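Local coordinates for DUF917 domain-containing protein (Chromobacterium violaceum, PDB 2O3I) that is of unknown function but has the N- and C-terminal domains of the S-Me-THD-like (DUF917) family, at residues 3-8 against 224-229. The protein carries 2 engineered substitutions. Residues are numbered along the deposited sequence; the frame is centred on the assembly and turned at random.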
ATOM      1  N   PHE A   3       1.412  -4.308 -38.409  1.00 35.95           N
ATOM      2  CA  PHE A   3       2.769  -4.773 -38.701  1.00 34.85           C
ATOM      3  C   PHE A   3       3.333  -5.639 -37.572  1.00 34.51           C
ATOM      4  O   PHE A   3       2.655  -5.874 -36.567  1.00 34.24           O
ATOM      5  CB  PHE A   3       3.701  -3.578 -39.010  1.00 30.68           C
ATOM      6  CG  PHE A   3       3.946  -2.650 -37.841  1.00 30.19           C
ATOM      7  CD1 PHE A   3       5.039  -2.839 -37.001  1.00 29.19           C
ATOM      8  CD2 PHE A   3       3.105  -1.566 -37.605  1.00 28.59           C
ATOM      9  CE1 PHE A   3       5.294  -1.960 -35.946  1.00 28.84           C
ATOM     10  CE2 PHE A   3       3.348  -0.683 -36.557  1.00 28.74           C
ATOM     11  CZ  PHE A   3       4.448  -0.880 -35.725  1.00 29.19           C
ATOM     12  N   GLU A   4       4.556  -6.138 -37.741  1.00 33.98           N
ATOM     13  CA  GLU A   4       5.155  -6.972 -36.705  1.00 34.45           C
ATOM     14  C   GLU A   4       6.614  -6.658 -36.401  1.00 33.71           C
ATOM     15  O   GLU A   4       7.353  -6.135 -37.246  1.00 32.92           O
ATOM     16  CB  GLU A   4       4.994  -8.466 -37.045  1.00 36.04           C
ATOM     17  CG  GLU A   4       5.651  -8.927 -38.324  1.00 40.92           C
ATOM     18  CD  GLU A   4       5.340 -10.389 -38.660  1.00 43.23           C
ATOM     19  OE1 GLU A   4       6.002 -10.936 -39.563  1.00 43.32           O
ATOM     20  OE2 GLU A   4       4.439 -10.989 -38.033  1.00 41.72           O
ATOM     21  N   LEU A   5       7.017  -6.975 -35.173  1.00 30.43           N
ATOM     22  CA  LEU A   5       8.380  -6.729 -34.722  1.00 28.91           C
ATOM     23  C   LEU A   5       9.123  -8.042 -34.571  1.00 27.01           C
ATOM     24  O   LEU A   5       8.527  -9.059 -34.236  1.00 28.46           O
ATOM     25  CB  LEU A   5       8.375  -6.020 -33.364  1.00 28.38           C
ATOM     26  CG  LEU A   5       7.635  -4.693 -33.194  1.00 26.94           C
ATOM     27  CD1 LEU A   5       7.527  -4.375 -31.705  1.00 24.83           C
ATOM     28  CD2 LEU A   5       8.367  -3.588 -33.936  1.00 26.23           C
ATOM     29  N   SER A   6      10.427  -8.005 -34.812  1.00 25.75           N
ATOM     30  CA  SER A   6      11.282  -9.173 -34.675  1.00 25.50           C
ATOM     31  C   SER A   6      12.304  -8.809 -33.595  1.00 25.80           C
ATOM     32  O   SER A   6      12.404  -7.651 -33.203  1.00 26.32           O
ATOM     33  CB  SER A   6      12.001  -9.463 -35.990  1.00 23.60           C
ATOM     34  OG  SER A   6      12.966  -8.458 -36.264  1.00 28.44           O
ATOM     35  N   PRO A   7      13.071  -9.791 -33.092  1.00 26.42           N
ATOM     36  CA  PRO A   7      14.054  -9.447 -32.061  1.00 26.98           C
ATOM     37  C   PRO A   7      14.997  -8.312 -32.478  1.00 27.06           C
ATOM     38  O   PRO A   7      15.267  -7.406 -31.695  1.00 26.51           O
ATOM     39  CB  PRO A   7      14.787 -10.762 -31.840  1.00 28.88           C
ATOM     40  CG  PRO A   7      13.674 -11.777 -32.027  1.00 26.71           C
ATOM     41  CD  PRO A   7      12.972 -11.253 -33.265  1.00 26.14           C
ATOM     42  N   SER A   8      15.472  -8.350 -33.717  1.00 27.04           N
ATOM     43  CA  SER A   8      16.393  -7.325 -34.201  1.00 27.79           C
ATOM     44  C   SER A   8      15.770  -5.930 -34.282  1.00 27.39           C
ATOM     45  O   SER A   8      16.477  -4.937 -34.429  1.00 25.54           O
ATOM     46  CB  SER A   8      16.957  -7.725 -35.563  1.00 28.44           C
ATOM     47  OG  SER A   8      15.943  -7.735 -36.542  1.00 34.78           O
ATOM     48  N   GLY A 224       0.528   6.035 -33.100  1.00 21.75           N
ATOM     49  CA  GLY A 224       1.668   5.777 -33.966  1.00 21.82           C
ATOM     50  C   GLY A 224       2.993   6.052 -33.286  1.00 20.50           C
ATOM     51  O   GLY A 224       4.013   6.212 -33.944  1.00 18.87           O
ATOM     52  N   THR A 225       2.976   6.083 -31.958  1.00 21.74           N
ATOM     53  CA  THR A 225       4.178   6.366 -31.180  1.00 22.13           C
ATOM     54  C   THR A 225       5.200   5.241 -31.204  1.00 21.89           C
ATOM     55  O   THR A 225       6.404   5.487 -31.110  1.00 22.71           O
ATOM     56  CB  THR A 225       3.815   6.667 -29.725  1.00 22.82           C
ATOM     57  OG1 THR A 225       3.145   5.532 -29.155  1.00 22.73           O
ATOM     58  CG2 THR A 225       2.905   7.891 -29.657  1.00 19.03           C
ATOM     59  N   LEU A 226       4.735   4.004 -31.329  1.00 22.17           N
ATOM     60  CA  LEU A 226       5.667   2.892 -31.369  1.00 23.76           C
ATOM     61  C   LEU A 226       6.378   2.883 -32.725  1.00 25.17           C
ATOM     62  O   LEU A 226       7.608   2.800 -32.784  1.00 26.76           O
ATOM     63  CB  LEU A 226       4.940   1.564 -31.119  1.00 23.87           C
ATOM     64  CG  LEU A 226       5.835   0.348 -30.842  1.00 25.17           C
ATOM     65  CD1 LEU A 226       5.045  -0.700 -30.091  1.00 25.80           C
ATOM     66  CD2 LEU A 226       6.401  -0.213 -32.144  1.00 25.33           C
ATOM     67  N   SER A 227       5.616   2.987 -33.811  1.00 22.53           N
ATOM     68  CA  SER A 227       6.218   2.977 -35.139  1.00 24.78           C
ATOM     69  C   SER A 227       7.179   4.150 -35.402  1.00 24.78           C
ATOM     70  O   SER A 227       8.238   3.969 -36.012  1.00 22.26           O
ATOM     71  CB  SER A 227       5.129   2.916 -36.217  1.00 23.84           C
ATOM     72  OG  SER A 227       4.092   3.840 -35.966  1.00 27.02           O
ATOM     73  N   ARG A 228       6.834   5.348 -34.943  1.00 25.02           N
ATOM     74  CA  ARG A 228       7.734   6.471 -35.158  1.00 25.82           C
ATOM     75  C   ARG A 228       9.012   6.260 -34.330  1.00 23.01           C
ATOM     76  O   ARG A 228      10.095   6.675 -34.726  1.00 23.45           O
ATOM     77  CB  ARG A 228       7.066   7.797 -34.783  1.00 26.86           C
ATOM     78  CG  ARG A 228       6.839   7.964 -33.317  1.00 29.07           C
ATOM     79  CD  ARG A 228       6.717   9.425 -32.925  1.00 30.45           C
ATOM     80  NE  ARG A 228       6.872   9.522 -31.481  1.00 32.72           N
ATOM     81  CZ  ARG A 228       6.403  10.508 -30.732  1.00 31.83           C
ATOM     82  NH1 ARG A 228       5.741  11.510 -31.287  1.00 32.55           N
ATOM     83  NH2 ARG A 228       6.578  10.467 -29.419  1.00 32.08           N
ATOM     84  N   ALA A 229       8.886   5.609 -33.180  1.00 22.25           N
ATOM     85  CA  ALA A 229      10.059   5.339 -32.354  1.00 21.82           C
ATOM     86  C   ALA A 229      10.978   4.385 -33.113  1.00 21.85           C
ATOM     87  O   ALA A 229      12.200   4.530 -33.073  1.00 21.28           O
ATOM     88  CB  ALA A 229       9.648   4.717 -31.027  1.00 19.76           C
TER
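Phe-3 reaches across from the first strand of the chain and sets the far end of its ring against the opening turn of helix 225-237. Its CZ lies 3.9 Å from CB of Ser-227, which approaches the ring obliquely, with CE2 nearly as close. The same CZ is 4.1 Å from CD2 of Leu-226, a methyl group that sits at the ring edge, near its plane. That methyl serves two partners, because CD2 of Leu-5 comes within 4.3 Å of it, tip to tip. Leu-226 has its CG opposite the backbone N (chi1 -168°), which carries the isobutyl group toward the strand. Phe-3 and Leu-5, two residues apart, both point from the strand toward the helix, while Glu-4 between them belongs to the exposed side.

No hydrogen bond joins the two segments; the axes of strand 3-5 and helix 225-229 approach to 11.3 Å and make an angle of 58°, and side chains alone bridge the distance. The hydroxyl of Ser-227 is instead tied to OD2 of Asp-130, whose other carboxylate oxygen takes a weak bond from the backbone N of Leu-226. Asp-130 thus holds the first turn of the helix beside Phe-3, whose side chain also touches this aspartate. Gly-224 occupies the N-cap position, and its O accepts a hydrogen bond from N of Arg-228, 3.1 Å away. Leu-13 of helix 10-19 packs on both leucines, and Phe-114 of helix 111-124 closes on Leu-226.

Strand 3-5 is an outermost strand of the mixed eight-stranded sheet, antiparallel to strand 49-52. At this edge of the sheet the contact is a small apolar cluster, in which the N-terminal strand meets the first turn of helix 225-237, within the C-terminal family region.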